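Local coordinates for pyrrolidone-carboxylate peptidase (Pyrococcus furiosus, PDB 1X10), which removes N-terminal 5-oxoproline (pyroglutamyl) residues from peptides, generally sparing those with proline in the second position, at residues 12-17 with 171-176; 29-34 with 199-204; 46-51 with 139-144; 106-111 with 145-150; 114-119 with 159-164. The protein carries 3 engineered substitutions. One frame throughout, in Å; residues are numbered along the deposited sequence.

In the fold
From the N terminus, the loop after strand 2-8 meets residues 171-176 in contact 1, closing the loop from 17 to 171. The hairpin at 29-34, at the sheet margin, is met by helix 189-206 in contact 2, closing a second long loop, so contacts 1 and 2 cross, and both enclose the other three. Contact 3 joins the start of helix 47-59 to that of helix 141-156. Contact 4 brings strand 110-112 and the loop before it onto the same helix, and contact 5 sets the lead into helix 117-126 on strand 161-167. Contacts 3, 4 and 5 cross one another and also touch in space, whereas contact 1 stands apart. Contacts 2 and 5 touch through helix 189-206.

Contact 1 (12-17 with 171-176); sequences GGEKIN and PEQIID
Ile16 and Gln173 mark the closest backbone approach, their CA atoms 7.7 Å apart, too far for main-chain pairing, so side chains and water fill the gap. Gln173 reaches across with an extended chain, CG anti to its carbonyl carbon (chi1 -67°), and lays CG against Ile16 CG1 at 3.7 Å. Ile16 CD1 also comes within 3.7 Å of Glu172 OE1, the two side chains at roughly a right angle. The amide of Gln173 and the carboxylate of Glu14 stand with their planes 89° apart, and one water joins them. It donates to Glu14 OE1 over a short 2.5 Å. From Gln173 NE2 it accepts a bond at 3.1 Å, and from Ile16 N another. A second water lies between Glu14 OE1 and Asp176. Two further polar ends have partners outside: Lys177 makes a salt bridge to Glu14 OE2, and Ile170 N bonds to Gln173 OE1. Pro171 and Ile174 pack on Pro130 of the second subunit. Asn17 closes the loop as N-cap of helix 18-26. The arrangement is a beta-alpha connection following strand 2-8, with the Asn17 side chain about 8 Å from those of His166 and the engineered Ser142 (natural Cys) in the active site.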
# COMPACT_ATOMS: atom_id res chain seq x y z
N GLY A 12 -16.18 -3.69 14.46
CA GLY A 12 -15.57 -4.51 13.43
C GLY A 12 -14.70 -5.66 13.90
O GLY A 12 -13.78 -6.07 13.19
N GLY A 13 -14.96 -6.18 15.09
CA GLY A 13 -14.17 -7.28 15.60
C GLY A 13 -12.99 -6.87 16.46
O GLY A 13 -12.41 -7.71 17.16
N GLU A 14 -12.63 -5.60 16.42
CA GLU A 14 -11.51 -5.12 17.23
C GLU A 14 -11.86 -5.21 18.70
O GLU A 14 -13.01 -5.00 19.09
CB GLU A 14 -11.18 -3.66 16.89
CG GLU A 14 -10.51 -3.45 15.54
CD GLU A 14 -9.24 -4.26 15.40
OE1 GLU A 14 -8.46 -4.35 16.38
OE2 GLU A 14 -9.00 -4.80 14.30
N LYS A 15 -10.88 -5.54 19.53
CA LYS A 15 -11.12 -5.63 20.96
C LYS A 15 -11.12 -4.24 21.57
O LYS A 15 -11.74 -4.01 22.61
CB LYS A 15 -10.07 -6.52 21.64
CG LYS A 15 -10.44 -8.00 21.60
CD LYS A 15 -10.63 -8.49 20.17
CE LYS A 15 -11.72 -9.55 20.09
NZ LYS A 15 -13.07 -8.98 20.40
N ILE A 16 -10.42 -3.31 20.93
CA ILE A 16 -10.35 -1.94 21.43
C ILE A 16 -10.47 -0.90 20.33
O ILE A 16 -10.33 -1.19 19.14
CB ILE A 16 -9.03 -1.66 22.18
CG1 ILE A 16 -7.88 -1.59 21.17
CG2 ILE A 16 -8.76 -2.75 23.22
CD1 ILE A 16 -6.57 -1.11 21.76
N ASN A 17 -10.73 0.33 20.76
CA ASN A 17 -10.82 1.48 19.89
C ASN A 17 -10.05 2.53 20.68
O ASN A 17 -10.51 2.98 21.73
CB ASN A 17 -12.27 1.93 19.69
CG ASN A 17 -12.38 3.03 18.65
OD1 ASN A 17 -11.55 3.92 18.59
ND2 ASN A 17 -13.42 2.96 17.82
N PRO A 171 -0.19 0.53 17.95
CA PRO A 171 0.62 -0.69 17.83
C PRO A 171 0.05 -2.02 18.32
O PRO A 171 0.10 -3.02 17.60
CB PRO A 171 1.92 -0.32 18.54
CG PRO A 171 2.05 1.14 18.19
CD PRO A 171 0.64 1.65 18.44
N GLU A 172 -0.48 -2.05 19.54
CA GLU A 172 -1.02 -3.30 20.08
C GLU A 172 -2.13 -3.91 19.23
O GLU A 172 -2.38 -5.11 19.30
CB GLU A 172 -1.51 -3.10 21.51
CG GLU A 172 -2.54 -2.00 21.67
CD GLU A 172 -2.84 -1.71 23.12
OE1 GLU A 172 -3.71 -2.40 23.70
OE2 GLU A 172 -2.19 -0.80 23.69
N GLN A 173 -2.80 -3.08 18.43
CA GLN A 173 -3.88 -3.57 17.58
C GLN A 173 -3.36 -4.30 16.34
O GLN A 173 -4.11 -4.99 15.66
CB GLN A 173 -4.78 -2.41 17.14
CG GLN A 173 -5.57 -1.76 18.26
CD GLN A 173 -6.51 -0.68 17.74
OE1 GLN A 173 -6.07 0.39 17.33
NE2 GLN A 173 -7.81 -0.98 17.73
N ILE A 174 -2.07 -4.13 16.05
CA ILE A 174 -1.46 -4.74 14.88
C ILE A 174 -1.03 -6.19 15.11
O ILE A 174 -0.99 -7.00 14.17
CB ILE A 174 -0.21 -3.94 14.43
CG1 ILE A 174 -0.57 -2.46 14.24
CG2 ILE A 174 0.36 -4.52 13.14
CD1 ILE A 174 -1.66 -2.21 13.23
N ILE A 175 -0.71 -6.52 16.35
CA ILE A 175 -0.24 -7.86 16.69
C ILE A 175 -0.96 -9.04 16.02
O ILE A 175 -0.32 -9.83 15.33
CB ILE A 175 -0.24 -8.07 18.22
CG1 ILE A 175 0.53 -6.94 18.91
CG2 ILE A 175 0.41 -9.41 18.56
CD1 ILE A 175 1.91 -6.68 18.33
N ASP A 176 -2.27 -9.17 16.22
CA ASP A 176 -2.98 -10.29 15.61
C ASP A 176 -3.24 -10.16 14.11
O ASP A 176 -3.81 -11.06 13.49
CB ASP A 176 -4.30 -10.55 16.34
CG ASP A 176 -5.24 -9.37 16.30
OD1 ASP A 176 -5.51 -8.86 15.19
OD2 ASP A 176 -5.72 -8.95 17.38
O HOH W 1 -8.39 -3.86 18.78
O HOH W 2 -6.46 -6.45 16.58

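Contact 2 (29-34 with 199-204); sequences IKIGDA and AIEVAL
No ring takes part where Ile31 and Ala34 meet Ile200, Glu201 and Leu204. The flat side-chain group here is the carboxylate of Glu201, and it is the aliphatic CG below it, not the carboxylate, that touches the other segment; the charged end has a long, weak ion pair with Arg127. The motif on one side is a tight beta hairpin between strands 30-31 and 34-41, turning through a type II' beta turn from Ile31 to Ala34. Backbone bonds in both directions close it, and Gly32 supplies the positive phi of 69°. On the other side, helix 189-206 lies against the sheet. Ile31 is the hairpin residue that presses on the helix. Its CG1 is anti to the carbonyl carbon (chi1 -64°) and its chain extended, which carries CD1 to Ile200 CG2 at 3.5 Å, a tight carbon contact. The same methyl lies 3.9 Å from Glu201 CG, while the CG2 branch comes to 4.0 Å from Leu204 CD1. Ile200 and Leu204 both pack further on Val3 of strand 2-8, so these helix residues bridge the hairpin and the parallel strands. At the last residue of the turn, the fork of Leu204 straddles a single methyl: CD1 and CD2 each lie 3.8 Å from Ala34 CB.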
# COMPACT_ATOMS: atom_id res chain seq x y z
N ILE A 29 -10.49 17.40 31.91
CA ILE A 29 -9.27 18.19 31.96
C ILE A 29 -9.59 19.62 31.57
O ILE A 29 -10.67 19.91 31.07
CB ILE A 29 -8.18 17.66 30.99
CG1 ILE A 29 -8.53 18.01 29.55
CG2 ILE A 29 -8.04 16.15 31.15
CD1 ILE A 29 -7.40 17.73 28.57
N LYS A 30 -8.65 20.52 31.83
CA LYS A 30 -8.83 21.92 31.48
C LYS A 30 -7.60 22.46 30.79
O LYS A 30 -6.47 22.17 31.18
CB LYS A 30 -9.13 22.75 32.73
CG LYS A 30 -10.42 22.36 33.44
CD LYS A 30 -10.66 23.19 34.70
CE LYS A 30 -11.14 24.60 34.39
NZ LYS A 30 -10.13 25.40 33.65
N ILE A 31 -7.84 23.22 29.73
CA ILE A 31 -6.78 23.86 28.96
C ILE A 31 -7.06 25.34 29.21
O ILE A 31 -8.05 25.87 28.72
CB ILE A 31 -6.90 23.53 27.46
CG1 ILE A 31 -6.71 22.02 27.27
CG2 ILE A 31 -5.87 24.32 26.67
CD1 ILE A 31 -6.87 21.56 25.84
N GLY A 32 -6.21 25.98 29.99
CA GLY A 32 -6.45 27.38 30.31
C GLY A 32 -7.67 27.31 31.21
O GLY A 32 -7.69 26.53 32.16
N ASP A 33 -8.69 28.11 30.93
CA ASP A 33 -9.90 28.06 31.74
C ASP A 33 -11.04 27.36 31.02
O ASP A 33 -12.19 27.40 31.45
CB ASP A 33 -10.33 29.47 32.16
CG ASP A 33 -9.52 30.00 33.32
OD1 ASP A 33 -9.42 29.29 34.35
OD2 ASP A 33 -8.99 31.13 33.22
N ALA A 34 -10.71 26.69 29.91
CA ALA A 34 -11.69 25.97 29.13
C ALA A 34 -11.93 24.59 29.73
O ALA A 34 -10.99 23.91 30.12
CB ALA A 34 -11.22 25.84 27.69
N ALA A 199 -5.14 19.76 18.82
CA ALA A 199 -6.25 20.26 18.02
C ALA A 199 -7.17 21.12 18.88
O ALA A 199 -7.65 22.17 18.44
CB ALA A 199 -7.04 19.08 17.44
N ILE A 200 -7.42 20.68 20.10
CA ILE A 200 -8.28 21.43 21.02
C ILE A 200 -7.66 22.79 21.33
O ILE A 200 -8.32 23.82 21.28
CB ILE A 200 -8.49 20.65 22.35
CG1 ILE A 200 -9.22 19.33 22.07
CG2 ILE A 200 -9.28 21.50 23.33
CD1 ILE A 200 -9.30 18.41 23.27
N GLU A 201 -6.37 22.78 21.66
CA GLU A 201 -5.65 24.01 21.98
C GLU A 201 -5.70 25.00 20.82
O GLU A 201 -5.98 26.19 21.02
CB GLU A 201 -4.19 23.68 22.31
CG GLU A 201 -4.02 22.78 23.52
CD GLU A 201 -2.60 22.28 23.70
OE1 GLU A 201 -2.37 21.53 24.68
OE2 GLU A 201 -1.72 22.61 22.88
N VAL A 202 -5.44 24.51 19.61
CA VAL A 202 -5.47 25.36 18.43
C VAL A 202 -6.88 25.90 18.16
O VAL A 202 -7.04 27.06 17.79
CB VAL A 202 -4.95 24.60 17.19
CG1 VAL A 202 -5.05 25.49 15.95
CG2 VAL A 202 -3.50 24.17 17.42
N ALA A 203 -7.89 25.06 18.35
CA ALA A 203 -9.27 25.48 18.14
C ALA A 203 -9.60 26.59 19.14
O ALA A 203 -10.13 27.64 18.76
CB ALA A 203 -10.22 24.30 18.32
N LEU A 204 -9.29 26.35 20.41
CA LEU A 204 -9.56 27.33 21.45
C LEU A 204 -8.89 28.67 21.16
O LEU A 204 -9.52 29.73 21.28
CB LEU A 204 -9.07 26.81 22.81
CG LEU A 204 -9.92 25.71 23.45
CD1 LEU A 204 -9.16 25.11 24.63
CD2 LEU A 204 -11.26 26.28 23.90

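Contact 3 (46-51 with 139-144). Engineered in segment 139-144: Ser142 (natural residue Cys).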
# COMPACT_ATOMS: atom_id res chain seq x y z
N GLY A 46 -28.31 5.60 14.28
CA GLY A 46 -29.51 5.90 15.04
C GLY A 46 -29.16 6.17 16.49
O GLY A 46 -29.25 7.31 16.95
N LYS A 47 -28.76 5.13 17.20
CA LYS A 47 -28.39 5.26 18.60
C LYS A 47 -27.29 6.31 18.77
O LYS A 47 -27.34 7.13 19.70
CB LYS A 47 -27.91 3.91 19.14
CG LYS A 47 -27.69 3.87 20.64
CD LYS A 47 -27.52 2.44 21.12
CE LYS A 47 -28.75 1.59 20.80
NZ LYS A 47 -28.63 0.18 21.27
N ALA A 48 -26.30 6.29 17.87
CA ALA A 48 -25.21 7.25 17.93
C ALA A 48 -25.75 8.67 17.80
O ALA A 48 -25.27 9.59 18.46
CB ALA A 48 -24.20 6.97 16.82
N LYS A 49 -26.75 8.85 16.95
CA LYS A 49 -27.35 10.17 16.76
C LYS A 49 -28.04 10.62 18.05
O LYS A 49 -27.90 11.77 18.46
CB LYS A 49 -28.37 10.15 15.62
CG LYS A 49 -28.95 11.52 15.30
CD LYS A 49 -29.79 11.50 14.04
CE LYS A 49 -31.18 10.96 14.29
NZ LYS A 49 -31.98 11.91 15.11
N GLU A 50 -28.77 9.71 18.67
CA GLU A 50 -29.48 10.01 19.91
C GLU A 50 -28.51 10.50 20.97
O GLU A 50 -28.70 11.55 21.57
CB GLU A 50 -30.19 8.76 20.45
CG GLU A 50 -31.30 8.23 19.58
CD GLU A 50 -31.94 6.98 20.17
OE1 GLU A 50 -32.38 7.04 21.34
OE2 GLU A 50 -31.99 5.94 19.48
N VAL A 51 -27.46 9.70 21.20
CA VAL A 51 -26.45 10.04 22.19
C VAL A 51 -25.78 11.36 21.85
O VAL A 51 -25.60 12.22 22.72
CB VAL A 51 -25.38 8.93 22.29
CG1 VAL A 51 -24.32 9.30 23.31
CG2 VAL A 51 -26.04 7.61 22.66
N LEU A 139 -18.17 6.82 4.80
CA LEU A 139 -19.62 6.98 4.83
C LEU A 139 -20.20 6.02 5.88
O LEU A 139 -21.32 5.51 5.73
CB LEU A 139 -20.23 6.68 3.45
CG LEU A 139 -19.81 7.64 2.33
CD1 LEU A 139 -20.43 7.23 0.99
CD2 LEU A 139 -20.26 9.03 2.71
N TYR A 140 -19.43 5.81 6.93
CA TYR A 140 -19.80 4.93 8.03
C TYR A 140 -20.15 5.80 9.24
O TYR A 140 -20.68 6.90 9.08
CB TYR A 140 -18.62 3.99 8.33
CG TYR A 140 -18.89 2.82 9.26
CD1 TYR A 140 -19.96 1.95 9.05
CD2 TYR A 140 -18.03 2.55 10.33
CE1 TYR A 140 -20.17 0.84 9.87
CE2 TYR A 140 -18.23 1.44 11.16
CZ TYR A 140 -19.30 0.59 10.92
OH TYR A 140 -19.49 -0.50 11.74
N LEU A 141 -19.85 5.35 10.46
CA LEU A 141 -20.22 6.15 11.62
C LEU A 141 -19.43 7.43 11.89
O LEU A 141 -19.97 8.38 12.44
CB LEU A 141 -20.25 5.28 12.88
CG LEU A 141 -21.66 4.67 12.93
CD1 LEU A 141 -21.62 3.23 13.32
CD2 LEU A 141 -22.52 5.50 13.86
N SER A 142 -18.16 7.47 11.50
CA SER A 142 -17.37 8.68 11.72
C SER A 142 -17.99 9.84 10.94
O SER A 142 -18.22 10.91 11.50
CB SER A 142 -15.92 8.47 11.28
OG SER A 142 -15.28 7.55 12.13
N ASN A 143 -18.27 9.62 9.66
CA ASN A 143 -18.87 10.65 8.82
C ASN A 143 -20.27 11.02 9.32
O ASN A 143 -20.68 12.18 9.28
CB ASN A 143 -18.96 10.16 7.37
CG ASN A 143 -19.67 11.14 6.47
OD1 ASN A 143 -19.11 12.17 6.09
ND2 ASN A 143 -20.92 10.82 6.12
N TYR A 144 -20.98 10.00 9.79
CA TYR A 144 -22.34 10.15 10.31
C TYR A 144 -22.35 11.17 11.45
O TYR A 144 -23.11 12.14 11.43
CB TYR A 144 -22.81 8.78 10.81
CG TYR A 144 -24.20 8.69 11.39
CD1 TYR A 144 -25.34 8.76 10.58
CD2 TYR A 144 -24.38 8.44 12.75
CE1 TYR A 144 -26.62 8.56 11.11
CE2 TYR A 144 -25.65 8.25 13.29
CZ TYR A 144 -26.76 8.30 12.47
OH TYR A 144 -28.00 8.06 13.02
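Tyr144 reaches from near the start of helix 141-156 to Gly46, the N-cap residue of helix 47-59, so two helix starts are joined in this alpha/beta fold. Together with Ala48 and Leu141 these residues form the tight, buried part of the contact. The ring projects with CG anti to the backbone N (chi1 -180°), bringing OH to 2.8 Å from Gly46 N, which donates to it with an N-H...O angle of 145°. Phe45 meets the Tyr144 ring edge-to-face. The methyl of Ala48 sits at the edge of the same ring, 4.0 Å from Tyr144 CE2, and Ala48 CB also lies 3.7 Å from Leu141 CD2. The helix bearing Tyr144 also carries Ser142, an engineered replacement of the natural active-site cysteine, whose OG is hydrogen-bonded to His166 NE2. The loose side is formed by the outer ends of two lysines. Lys47, exposed in the first turn of helix 47-59, makes a salt bridge with Glu94. Lys49 crosses the tyrosine at about a right angle, and the bent remainder of its chain leads the amino group away, although its aliphatic base still touches the hydroxyl, Lys49 CB lying 3.4 Å from Tyr144 OH.

Contact 4 (106-111 with 145-150)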
# COMPACT_ATOMS: atom_id res chain seq x y z
N GLY A 106 -33.19 16.22 2.84
CA GLY A 106 -33.40 17.63 2.57
C GLY A 106 -32.28 18.57 3.01
O GLY A 106 -32.22 19.71 2.55
N ALA A 107 -31.39 18.09 3.88
CA ALA A 107 -30.29 18.93 4.35
C ALA A 107 -29.18 19.02 3.29
O ALA A 107 -29.17 18.24 2.34
CB ALA A 107 -29.73 18.37 5.65
N PRO A 108 -28.25 19.97 3.44
CA PRO A 108 -27.16 20.14 2.48
C PRO A 108 -26.39 18.85 2.20
O PRO A 108 -26.20 18.02 3.08
CB PRO A 108 -26.28 21.20 3.13
CG PRO A 108 -27.28 22.04 3.88
CD PRO A 108 -28.16 20.99 4.51
N THR A 109 -25.95 18.71 0.95
CA THR A 109 -25.20 17.54 0.54
C THR A 109 -23.93 17.38 1.38
O THR A 109 -23.48 16.26 1.62
CB THR A 109 -24.82 17.66 -0.95
OG1 THR A 109 -26.02 17.61 -1.73
CG2 THR A 109 -23.89 16.53 -1.38
N ALA A 110 -23.37 18.49 1.85
CA ALA A 110 -22.16 18.42 2.67
C ALA A 110 -21.91 19.68 3.48
O ALA A 110 -22.48 20.74 3.19
CB ALA A 110 -20.95 18.13 1.78
N TYR A 111 -21.06 19.54 4.49
CA TYR A 111 -20.65 20.65 5.35
C TYR A 111 -19.13 20.59 5.50
O TYR A 111 -18.57 19.51 5.71
CB TYR A 111 -21.23 20.54 6.77
CG TYR A 111 -22.70 20.87 6.91
CD1 TYR A 111 -23.64 19.87 7.12
CD2 TYR A 111 -23.13 22.20 6.89
CE1 TYR A 111 -24.99 20.18 7.31
CE2 TYR A 111 -24.47 22.52 7.08
CZ TYR A 111 -25.39 21.50 7.29
OH TYR A 111 -26.71 21.79 7.50
N VAL A 145 -21.48 10.97 12.44
CA VAL A 145 -21.42 11.90 13.57
C VAL A 145 -20.85 13.25 13.14
O VAL A 145 -21.30 14.30 13.60
CB VAL A 145 -20.57 11.32 14.72
CG1 VAL A 145 -21.26 10.10 15.31
CG2 VAL A 145 -19.19 10.95 14.22
N MET A 146 -19.85 13.24 12.26
CA MET A 146 -19.27 14.49 11.79
C MET A 146 -20.34 15.37 11.14
O MET A 146 -20.41 16.57 11.40
CB MET A 146 -18.15 14.22 10.78
CG MET A 146 -17.43 15.49 10.32
SD MET A 146 -16.24 15.18 8.99
CE MET A 146 -15.66 16.87 8.69
N TYR A 147 -21.17 14.76 10.29
CA TYR A 147 -22.22 15.49 9.60
C TYR A 147 -23.28 16.02 10.57
O TYR A 147 -23.67 17.19 10.49
CB TYR A 147 -22.89 14.60 8.54
CG TYR A 147 -23.92 15.34 7.71
CD1 TYR A 147 -23.54 16.03 6.56
CD2 TYR A 147 -25.25 15.42 8.13
CE1 TYR A 147 -24.46 16.79 5.85
CE2 TYR A 147 -26.17 16.19 7.43
CZ TYR A 147 -25.77 16.88 6.29
OH TYR A 147 -26.67 17.67 5.61
N LEU A 148 -23.76 15.16 11.46
CA LEU A 148 -24.78 15.56 12.42
C LEU A 148 -24.29 16.69 13.32
O LEU A 148 -25.05 17.60 13.65
CB LEU A 148 -25.19 14.35 13.28
CG LEU A 148 -26.03 13.30 12.54
CD1 LEU A 148 -26.11 12.00 13.35
CD2 LEU A 148 -27.42 13.87 12.29
N SER A 149 -23.02 16.66 13.69
CA SER A 149 -22.48 17.71 14.54
C SER A 149 -22.46 19.04 13.79
O SER A 149 -22.89 20.07 14.31
CB SER A 149 -21.06 17.34 15.01
OG SER A 149 -20.57 18.27 15.96
N LEU A 150 -21.98 19.00 12.55
CA LEU A 150 -21.92 20.22 11.74
C LEU A 150 -23.32 20.73 11.40
O LEU A 150 -23.54 21.95 11.32
CB LEU A 150 -21.12 19.96 10.46
CG LEU A 150 -19.61 19.90 10.69
CD1 LEU A 150 -18.91 19.29 9.49
CD2 LEU A 150 -19.09 21.30 10.99
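Helix 141-156 packs on one face of the central sheet, and Tyr111 and Pro108, in strand 110-112 and the loop leading to it, receive its Tyr147 and Leu150. Strand 110-112 runs antiparallel to strand 76-83, which bears the active-site Glu79. Tyr147 enters lengthwise from the helix, CG anti to the backbone N (chi1 -175°), and its hydroxyl is the donor of a short bond, OH to Pro108 O at 2.6 Å. The hydroxyl approaches in the carbonyl plane, on a lone pair, with a C=O...O angle of 140°. Asn84 ND2 adds a weak bond to the same oxygen. The hydroxyl end is closely packed as well, Ala107 CB lying 3.1 Å from Tyr147 OH near the plane of the ring. Beside it stands the ring of Tyr111. The two rings form an oblique pair, their planes inclined at 50° with centroids 5.1 Å apart, and Tyr111 CD1 comes within 3.4 Å of Tyr147 CE1. The Tyr111 ring is itself sandwiched: Leu150 O lies 4.3 Å above the centre of one face, and Pro108 CB is displaced toward the rim of the other. A hydrogen bond between Tyr111 OH and His151 ND1 ties the far end of this ring to the same helix. On the strand, Ala110 meets Ala110 of the third subunit. Nearer the helix, the Tyr111 and Leu150 side chains run antiparallel alongside one another, with Tyr111 CB 3.7 Å from Leu150 CB and 3.8 Å from Leu150 CD1.

Contact 5 (114-119 with 159-164); sequences TLPIKK and PKMSGF
Thr114 faces the start of strand 161-167 with its hydroxyl turned inward, between its own backbone N and carbonyl carbon (chi1 46°). That rotation sets OG1 2.8 Å from Ser162 N, from which it accepts a hydrogen bond. In return Thr114 N donates to Ser162 O at 2.9 Å, almost in line with the carbonyl. Leu115 turns the other way along the strand, its CD1 pressed over Gly163 CA at 3.3 Å, tighter than usual carbon contact; the absence of a side chain on Gly163 makes room for it. Leu115 CD2 lies 4.1 Å from Met161 CB. Met161 bends at its last torsion and crosses Pro116 at about a right angle, CE resting 3.7 Å from Pro116 CD, and the same methyl lies 3.6 Å from Thr114 O. Pro116, centre of an inverse gamma turn before helix 117-126, also packs on Val202 of helix 189-206. The Ser162 hydroxyl points elsewhere, to Ser149 of helix 141-156. Thr114 thus meets both backbone polar atoms of Ser162, whose O also takes a bond from Ser113 OG, just ahead of where Phe164 pairs with Glu79 of strand 76-83.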
# COMPACT_ATOMS: atom_id res chain seq x y z
N THR A 114 -15.53 23.18 10.54
CA THR A 114 -15.31 24.56 10.93
C THR A 114 -14.14 24.68 11.91
O THR A 114 -13.95 25.71 12.54
CB THR A 114 -16.59 25.18 11.53
OG1 THR A 114 -17.18 24.29 12.48
CG2 THR A 114 -17.60 25.48 10.43
N LEU A 115 -13.38 23.60 12.04
CA LEU A 115 -12.19 23.63 12.89
C LEU A 115 -11.14 24.28 12.01
O LEU A 115 -11.23 24.22 10.78
CB LEU A 115 -11.73 22.21 13.25
CG LEU A 115 -12.63 21.35 14.15
CD1 LEU A 115 -11.99 19.98 14.32
CD2 LEU A 115 -12.81 22.02 15.50
N PRO A 116 -10.14 24.94 12.61
CA PRO A 116 -9.09 25.57 11.80
C PRO A 116 -8.14 24.44 11.40
O PRO A 116 -7.03 24.32 11.92
CB PRO A 116 -8.46 26.56 12.77
CG PRO A 116 -8.57 25.83 14.09
CD PRO A 116 -9.97 25.25 14.04
N ILE A 117 -8.59 23.60 10.46
CA ILE A 117 -7.82 22.43 10.04
C ILE A 117 -6.39 22.67 9.56
O ILE A 117 -5.51 21.89 9.90
CB ILE A 117 -8.59 21.60 8.98
CG1 ILE A 117 -8.73 22.36 7.67
CG2 ILE A 117 -9.98 21.26 9.52
CD1 ILE A 117 -9.42 21.54 6.57
N LYS A 118 -6.15 23.72 8.79
CA LYS A 118 -4.79 23.98 8.32
C LYS A 118 -3.87 24.38 9.47
O LYS A 118 -2.71 23.96 9.52
CB LYS A 118 -4.79 25.05 7.22
CG LYS A 118 -5.34 24.57 5.87
CD LYS A 118 -4.55 23.36 5.35
CE LYS A 118 -5.09 22.82 4.03
NZ LYS A 118 -4.86 23.74 2.87
N LYS A 119 -4.37 25.19 10.40
CA LYS A 119 -3.56 25.60 11.54
C LYS A 119 -3.27 24.41 12.45
O LYS A 119 -2.18 24.29 13.01
CB LYS A 119 -4.27 26.70 12.34
CG LYS A 119 -4.33 28.04 11.63
CD LYS A 119 -4.92 29.11 12.52
CE LYS A 119 -4.88 30.47 11.86
NZ LYS A 119 -5.49 31.52 12.72
N PRO A 159 -22.34 23.73 18.29
CA PRO A 159 -21.08 24.40 18.64
C PRO A 159 -20.63 25.37 17.55
O PRO A 159 -21.02 25.23 16.40
CB PRO A 159 -20.11 23.23 18.80
CG PRO A 159 -20.62 22.24 17.79
CD PRO A 159 -22.11 22.30 18.03
N LYS A 160 -19.83 26.36 17.93
CA LYS A 160 -19.33 27.34 16.97
C LYS A 160 -18.38 26.66 15.99
O LYS A 160 -18.34 27.01 14.81
CB LYS A 160 -18.59 28.47 17.69
CG LYS A 160 -19.39 29.17 18.78
CD LYS A 160 -18.51 30.14 19.55
CE LYS A 160 -19.23 30.71 20.76
NZ LYS A 160 -18.34 31.59 21.57
N MET A 161 -17.60 25.71 16.50
CA MET A 161 -16.66 24.96 15.68
C MET A 161 -16.89 23.47 15.86
O MET A 161 -17.10 23.00 16.98
CB MET A 161 -15.21 25.26 16.07
CG MET A 161 -14.77 26.70 15.92
SD MET A 161 -13.02 26.85 16.36
CE MET A 161 -12.44 27.84 14.98
N SER A 162 -16.84 22.73 14.76
CA SER A 162 -17.04 21.29 14.80
C SER A 162 -16.20 20.63 13.72
O SER A 162 -16.05 21.15 12.61
CB SER A 162 -18.52 20.96 14.57
OG SER A 162 -18.74 19.55 14.58
N GLY A 163 -15.63 19.48 14.05
CA GLY A 163 -14.81 18.78 13.09
C GLY A 163 -14.52 17.37 13.53
O GLY A 163 -14.93 16.95 14.62
N PHE A 164 -13.81 16.64 12.68
CA PHE A 164 -13.47 15.25 12.95
C PHE A 164 -12.00 14.94 12.72
O PHE A 164 -11.38 15.43 11.77
CB PHE A 164 -14.34 14.34 12.07
CG PHE A 164 -14.43 12.95 12.58
CD1 PHE A 164 -13.36 12.07 12.47
CD2 PHE A 164 -15.57 12.52 13.25
CE1 PHE A 164 -13.42 10.80 13.02
CE2 PHE A 164 -15.64 11.25 13.80
CZ PHE A 164 -14.56 10.39 13.69